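Local coordinates for protein NAD-dependent epimerase/dehydratase (PDB 3GPI) that is of unknown function but has the fold of the NAD-dependent epimerase/dehydratase family and probably binds a dinucleotide cofactor, at residues 174-186 and 212-225. Residues are numbered along the deposited sequence; the frame is centred on the assembly and turned at random.
Sequences QWPARNAWTNRIH and VTDNQPLPVHDLLR. With EDO (1,2-ethanediol), chain C; EDO (1,2-ethanediol), chain B.
Trp175 turns one indole face to Leu224, whose CD1 sits 3.8 Å from the centroid of the Trp175 five-membered ring. Trp181 has Pro219 CG over one face and Pro217 O at its edge, while its NE1 hydrogen-bonds to Glu118 OE1. The His221 ring is met at its edge by Pro176 O, which accepts a hydrogen bond from His221 NE2 (2.8 Å) 10° out of the ring plane. Trp181 sits beside a short antiparallel pairing at the margin of the Rossmann-type sheet, where strand 181-186 meets strand 218-219; Trp175 and His221 pack where the chain has turned into helix 220-230. With an alanine instead of Trp175, Leu224 and Arg225 CG would probably lose their cover and Gln168 O its indole donor. At the start of the helix, Asn179 holds CG anti to its own N (chi1 -172°), which brings OD1 to His221 N at 2.9 Å, the donor lying above the amide plane. Further along, water 3 links Arg184 NH1 to Asp214 OD2 and Gln216 O, though Arg184 NH1 itself stays 4.5 Å from Asp214 OD1. Leu218 O is gripped twice by Thr182, with N and OG1 each 2.8 Å away, from opposite faces of the carbonyl plane.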
loop_
_atom_site.group_PDB
_atom_site.type_symbol
_atom_site.label_atom_id
_atom_site.label_comp_id
_atom_site.label_asym_id
_atom_site.label_seq_id
_atom_site.Cartn_x
_atom_site.Cartn_y
_atom_site.Cartn_z
ATOM N N GLN A 174 -12.663 -8.450 22.832
ATOM C CA GLN A 174 -12.850 -7.333 21.894
ATOM C C GLN A 174 -12.832 -7.762 20.430
ATOM O O GLN A 174 -12.780 -6.924 19.534
ATOM C CB GLN A 174 -11.798 -6.229 22.130
ATOM C CG GLN A 174 -11.783 -5.712 23.571
ATOM C CD GLN A 174 -10.807 -4.569 23.793
ATOM O OE1 GLN A 174 -10.782 -3.594 23.033
ATOM N NE2 GLN A 174 -10.028 -4.661 24.870
ATOM N N TRP A 175 -12.825 -9.075 20.178
ATOM C CA TRP A 175 -12.856 -9.538 18.793
ATOM C C TRP A 175 -14.180 -9.199 18.114
ATOM O O TRP A 175 -15.219 -9.161 18.772
ATOM C CB TRP A 175 -12.524 -11.042 18.722
ATOM C CG TRP A 175 -11.118 -11.362 19.156
ATOM C CD1 TRP A 175 -10.137 -10.471 19.489
ATOM C CD2 TRP A 175 -10.534 -12.665 19.250
ATOM N NE1 TRP A 175 -8.983 -11.138 19.801
ATOM C CE2 TRP A 175 -9.194 -12.485 19.660
ATOM C CE3 TRP A 175 -11.017 -13.973 19.035
ATOM C CZ2 TRP A 175 -8.324 -13.571 19.880
ATOM C CZ3 TRP A 175 -10.141 -15.046 19.236
ATOM C CH2 TRP A 175 -8.818 -14.832 19.663
ATOM N N PRO A 176 -14.146 -8.905 16.807
ATOM C CA PRO A 176 -15.399 -8.477 16.131
ATOM C C PRO A 176 -16.427 -9.602 16.094
ATOM O O PRO A 176 -16.066 -10.785 16.125
ATOM C CB PRO A 176 -14.931 -8.131 14.709
ATOM C CG PRO A 176 -13.678 -8.981 14.515
ATOM C CD PRO A 176 -13.008 -8.970 15.867
ATOM N N ALA A 177 -17.717 -9.271 16.070
ATOM C CA ALA A 177 -18.742 -10.300 16.002
ATOM C C ALA A 177 -18.712 -11.021 14.652
ATOM O O ALA A 177 -18.908 -12.221 14.584
ATOM C CB ALA A 177 -20.139 -9.672 16.249
ATOM N N ARG A 178 -18.494 -10.266 13.595
ATOM C CA ARG A 178 -18.540 -10.802 12.236
ATOM C C ARG A 178 -17.172 -11.346 11.858
ATOM O O ARG A 178 -16.169 -10.659 12.058
ATOM C CB ARG A 178 -18.916 -9.704 11.265
ATOM C CG ARG A 178 -19.334 -10.244 9.950
ATOM C CD ARG A 178 -18.744 -9.414 8.891
ATOM N NE ARG A 178 -19.715 -9.127 7.868
ATOM C CZ ARG A 178 -19.559 -8.213 6.918
ATOM N NH1 ARG A 178 -18.441 -7.488 6.828
ATOM N NH2 ARG A 178 -20.529 -8.045 6.043
ATOM N N ASN A 179 -17.151 -12.536 11.277
ATOM C CA ASN A 179 -15.904 -13.207 10.891
ATOM C C ASN A 179 -15.634 -13.069 9.393
ATOM O O ASN A 179 -15.799 -14.013 8.637
ATOM C CB ASN A 179 -15.993 -14.678 11.337
ATOM C CG ASN A 179 -14.707 -15.413 11.160
ATOM O OD1 ASN A 179 -13.644 -14.778 11.036
ATOM N ND2 ASN A 179 -14.753 -16.729 11.163
ATOM N N ALA A 180 -15.210 -11.867 9.000
ATOM C CA ALA A 180 -15.039 -11.510 7.588
ATOM C C ALA A 180 -13.662 -11.895 7.066
ATOM O O ALA A 180 -12.705 -11.980 7.819
ATOM C CB ALA A 180 -15.256 -10.030 7.449
ATOM N N TRP A 181 -13.565 -12.105 5.760
ATOM C CA TRP A 181 -12.270 -12.268 5.110
ATOM C C TRP A 181 -11.372 -11.056 5.283
ATOM O O TRP A 181 -11.825 -9.906 5.284
ATOM C CB TRP A 181 -12.479 -12.507 3.615
ATOM C CG TRP A 181 -13.064 -13.843 3.359
ATOM C CD1 TRP A 181 -14.395 -14.131 3.131
ATOM C CD2 TRP A 181 -12.379 -15.089 3.369
ATOM N NE1 TRP A 181 -14.555 -15.478 2.958
ATOM C CE2 TRP A 181 -13.338 -16.102 3.094
ATOM C CE3 TRP A 181 -11.024 -15.456 3.527
ATOM C CZ2 TRP A 181 -12.996 -17.460 3.018
ATOM C CZ3 TRP A 181 -10.683 -16.815 3.436
ATOM C CH2 TRP A 181 -11.665 -17.793 3.179
ATOM N N THR A 182 -10.078 -11.325 5.470
ATOM C CA THR A 182 -9.084 -10.258 5.576
ATOM C C THR A 182 -7.947 -10.531 4.597
ATOM O O THR A 182 -7.509 -11.699 4.436
ATOM C CB THR A 182 -8.538 -10.115 7.034
ATOM O OG1 THR A 182 -7.888 -11.334 7.455
ATOM C CG2 THR A 182 -9.660 -9.763 8.013
ATOM N N ASN A 183 -7.469 -9.444 3.995
ATOM C CA ASN A 183 -6.425 -9.467 2.963
ATOM C C ASN A 183 -5.354 -8.526 3.428
ATOM O O ASN A 183 -5.632 -7.450 3.963
ATOM C CB ASN A 183 -6.975 -8.988 1.638
ATOM C CG ASN A 183 -8.102 -9.861 1.121
ATOM O OD1 ASN A 183 -7.876 -10.895 0.506
ATOM N ND2 ASN A 183 -9.330 -9.447 1.397
ATOM N N ARG A 184 -4.112 -8.927 3.214
ATOM C CA ARG A 184 -2.978 -8.113 3.737
ATOM C C ARG A 184 -1.753 -8.099 2.835
ATOM O O ARG A 184 -1.574 -8.976 1.990
ATOM C CB ARG A 184 -2.510 -8.629 5.118
ATOM C CG ARG A 184 -1.841 -10.015 5.038
ATOM C CD ARG A 184 -1.676 -10.789 6.373
ATOM N NE ARG A 184 -2.946 -10.655 7.065
ATOM C CZ ARG A 184 -4.077 -11.180 6.638
ATOM N NH1 ARG A 184 -4.099 -12.109 5.691
ATOM N NH2 ARG A 184 -5.190 -10.801 7.211
ATOM N N ILE A 185 -0.918 -7.085 3.031
ATOM C CA ILE A 185 0.378 -7.010 2.388
ATOM C C ILE A 185 1.327 -6.446 3.428
ATOM O O ILE A 185 1.043 -5.461 4.079
ATOM C CB ILE A 185 0.300 -6.142 1.079
ATOM C CG1 ILE A 185 1.634 -6.161 0.304
ATOM C CG2 ILE A 185 -0.147 -4.719 1.374
ATOM C CD1 ILE A 185 1.931 -7.515 -0.437
ATOM N N HIS A 186 2.497 -7.064 3.559
ATOM C CA HIS A 186 3.483 -6.530 4.473
ATOM C C HIS A 186 4.093 -5.268 3.859
ATOM O O HIS A 186 4.362 -5.221 2.648
ATOM C CB HIS A 186 4.586 -7.571 4.657
ATOM C CG HIS A 186 5.532 -7.271 5.788
ATOM N ND1 HIS A 186 6.473 -6.250 5.736
ATOM C CD2 HIS A 186 5.687 -7.875 6.992
ATOM C CE1 HIS A 186 7.162 -6.247 6.869
ATOM N NE2 HIS A 186 6.714 -7.228 7.641
ATOM N N VAL A 212 -2.147 -5.557 -4.901
ATOM C CA VAL A 212 -0.934 -5.853 -4.133
ATOM C C VAL A 212 -1.380 -6.451 -2.819
ATOM O O VAL A 212 -1.833 -5.730 -1.921
ATOM C CB VAL A 212 -0.103 -4.567 -3.945
ATOM C CG1 VAL A 212 1.235 -4.910 -3.305
ATOM C CG2 VAL A 212 0.221 -3.948 -5.296
ATOM N N THR A 213 -1.267 -7.769 -2.744
ATOM C CA THR A 213 -1.764 -8.543 -1.591
ATOM C C THR A 213 -0.991 -9.852 -1.526
ATOM O O THR A 213 -0.378 -10.251 -2.518
ATOM C CB THR A 213 -3.300 -8.723 -1.676
ATOM O OG1 THR A 213 -3.828 -9.126 -0.409
ATOM C CG2 THR A 213 -3.688 -9.733 -2.758
ATOM N N ASP A 214 -0.982 -10.492 -0.360
ATOM C CA ASP A 214 -0.215 -11.730 -0.240
ATOM C C ASP A 214 -1.024 -12.947 -0.672
ATOM O O ASP A 214 -2.105 -12.784 -1.214
ATOM C CB ASP A 214 0.410 -11.893 1.151
ATOM C CG ASP A 214 -0.588 -12.360 2.225
ATOM O OD1 ASP A 214 -1.711 -12.810 1.917
ATOM O OD2 ASP A 214 -0.171 -12.347 3.391
ATOM N N ASN A 215 -0.487 -14.135 -0.462
ATOM C CA ASN A 215 -1.090 -15.362 -0.991
ATOM C C ASN A 215 -2.277 -15.904 -0.211
ATOM O O ASN A 215 -2.969 -16.814 -0.732
ATOM C CB ASN A 215 -0.041 -16.484 -0.999
ATOM C CG ASN A 215 1.090 -16.251 -1.964
ATOM O OD1 ASN A 215 1.000 -15.548 -2.948
ATOM N ND2 ASN A 215 2.174 -16.934 -1.678
ATOM N N GLN A 216 -2.532 -15.418 1.014
ATOM C CA GLN A 216 -3.502 -16.129 1.870
ATOM C C GLN A 216 -4.449 -15.210 2.604
ATOM O O GLN A 216 -4.201 -14.872 3.749
ATOM C CB GLN A 216 -2.783 -17.031 2.885
ATOM C CG GLN A 216 -2.040 -18.235 2.241
ATOM C CD GLN A 216 -1.615 -19.279 3.254
ATOM O OE1 GLN A 216 -2.382 -19.678 4.111
ATOM N NE2 GLN A 216 -0.356 -19.741 3.162
ATOM N N PRO A 217 -5.563 -14.848 1.979
ATOM C CA PRO A 217 -6.625 -14.209 2.751
ATOM C C PRO A 217 -7.125 -15.211 3.797
ATOM O O PRO A 217 -7.107 -16.416 3.592
ATOM C CB PRO A 217 -7.717 -13.930 1.711
ATOM C CG PRO A 217 -7.262 -14.495 0.415
ATOM C CD PRO A 217 -5.948 -15.160 0.592
ATOM N N LEU A 218 -7.615 -14.699 4.912
ATOM C CA LEU A 218 -8.223 -15.606 5.888
ATOM C C LEU A 218 -9.270 -14.868 6.679
ATOM O O LEU A 218 -9.252 -13.639 6.775
ATOM C CB LEU A 218 -7.202 -16.318 6.830
ATOM C CG LEU A 218 -6.556 -15.469 7.935
ATOM C CD1 LEU A 218 -5.598 -16.369 8.798
ATOM C CD2 LEU A 218 -5.744 -14.328 7.350
ATOM N N PRO A 219 -10.199 -15.623 7.260
ATOM C CA PRO A 219 -11.193 -14.989 8.106
ATOM C C PRO A 219 -10.516 -14.375 9.330
ATOM O O PRO A 219 -9.556 -14.962 9.867
ATOM C CB PRO A 219 -12.075 -16.176 8.545
ATOM C CG PRO A 219 -11.909 -17.202 7.472
ATOM C CD PRO A 219 -10.427 -17.065 7.123
ATOM N N VAL A 220 -11.022 -13.235 9.777
ATOM C CA VAL A 220 -10.353 -12.463 10.830
ATOM C C VAL A 220 -10.195 -13.302 12.122
ATOM O O VAL A 220 -9.202 -13.202 12.814
ATOM C CB VAL A 220 -11.040 -11.088 11.077
ATOM C CG1 VAL A 220 -12.449 -11.243 11.704
ATOM C CG2 VAL A 220 -10.167 -10.161 11.883
ATOM N N HIS A 221 -11.176 -14.142 12.431
ATOM C CA HIS A 221 -11.048 -14.959 13.630
ATOM C C HIS A 221 -9.958 -15.992 13.541
ATOM O O HIS A 221 -9.358 -16.323 14.544
ATOM C CB HIS A 221 -12.402 -15.622 14.014
ATOM C CG HIS A 221 -13.322 -14.693 14.743
ATOM N ND1 HIS A 221 -13.538 -14.800 16.101
ATOM C CD2 HIS A 221 -14.052 -13.627 14.317
ATOM C CE1 HIS A 221 -14.367 -13.839 16.475
ATOM N NE2 HIS A 221 -14.697 -13.118 15.418
ATOM N N ASP A 222 -9.686 -16.498 12.342
ATOM C CA ASP A 222 -8.574 -17.422 12.230
ATOM C C ASP A 222 -7.245 -16.711 12.463
ATOM O O ASP A 222 -6.341 -17.265 13.087
ATOM C CB ASP A 222 -8.548 -18.093 10.855
ATOM C CG ASP A 222 -9.652 -19.127 10.668
ATOM O OD1 ASP A 222 -10.354 -19.473 11.641
ATOM O OD2 ASP A 222 -9.787 -19.559 9.515
ATOM N N LEU A 223 -7.113 -15.486 11.980
ATOM C CA LEU A 223 -5.888 -14.730 12.194
ATOM C C LEU A 223 -5.740 -14.384 13.675
ATOM O O LEU A 223 -4.667 -14.567 14.236
ATOM C CB LEU A 223 -5.928 -13.452 11.343
ATOM C CG LEU A 223 -4.727 -12.542 11.550
ATOM C CD1 LEU A 223 -3.380 -13.235 11.223
ATOM C CD2 LEU A 223 -4.845 -11.289 10.715
ATOM N N LEU A 224 -6.823 -13.926 14.292
ATOM C CA LEU A 224 -6.783 -13.548 15.712
ATOM C C LEU A 224 -6.455 -14.749 16.585
ATOM O O LEU A 224 -5.636 -14.608 17.472
ATOM C CB LEU A 224 -8.087 -12.880 16.118
ATOM C CG LEU A 224 -8.322 -11.501 15.551
ATOM C CD1 LEU A 224 -9.812 -11.147 15.711
ATOM C CD2 LEU A 224 -7.394 -10.460 16.217
ATOM N N ARG A 225 -7.035 -15.917 16.294
ATOM C CA ARG A 225 -6.709 -17.099 17.095
ATOM C C ARG A 225 -5.271 -17.533 16.890
ATOM O O ARG A 225 -4.636 -17.939 17.844
ATOM C CB ARG A 225 -7.660 -18.237 16.771
ATOM C CG ARG A 225 -9.042 -18.042 17.359
ATOM C CD ARG A 225 -9.902 -19.190 16.963
ATOM N NE ARG A 225 -11.176 -19.138 17.651
ATOM C CZ ARG A 225 -11.878 -20.232 17.931
ATOM N NH1 ARG A 225 -11.393 -21.441 17.631
ATOM N NH2 ARG A 225 -13.050 -20.094 18.537
HETATM C C1 EDO C . -9.376 -7.168 4.117
HETATM O O1 EDO C . -8.558 -6.961 5.235
HETATM C C2 EDO C . -8.874 -6.397 2.945
HETATM O O2 EDO C . -9.779 -6.333 1.882
HETATM C C1 EDO B . -4.058 -7.427 8.767
HETATM O O1 EDO B . -3.079 -8.407 8.851
HETATM C C2 EDO B . -5.153 -8.178 8.090
HETATM O O2 EDO B . -6.175 -8.258 9.045
HETATM O O HOH W 1 -13.031 -19.083 10.779
HETATM O O HOH W 2 -5.269 -11.470 -0.360
HETATM O O HOH W 3 -1.895 -13.888 4.862
HETATM O O HOH W 4 -4.114 -11.597 2.132
#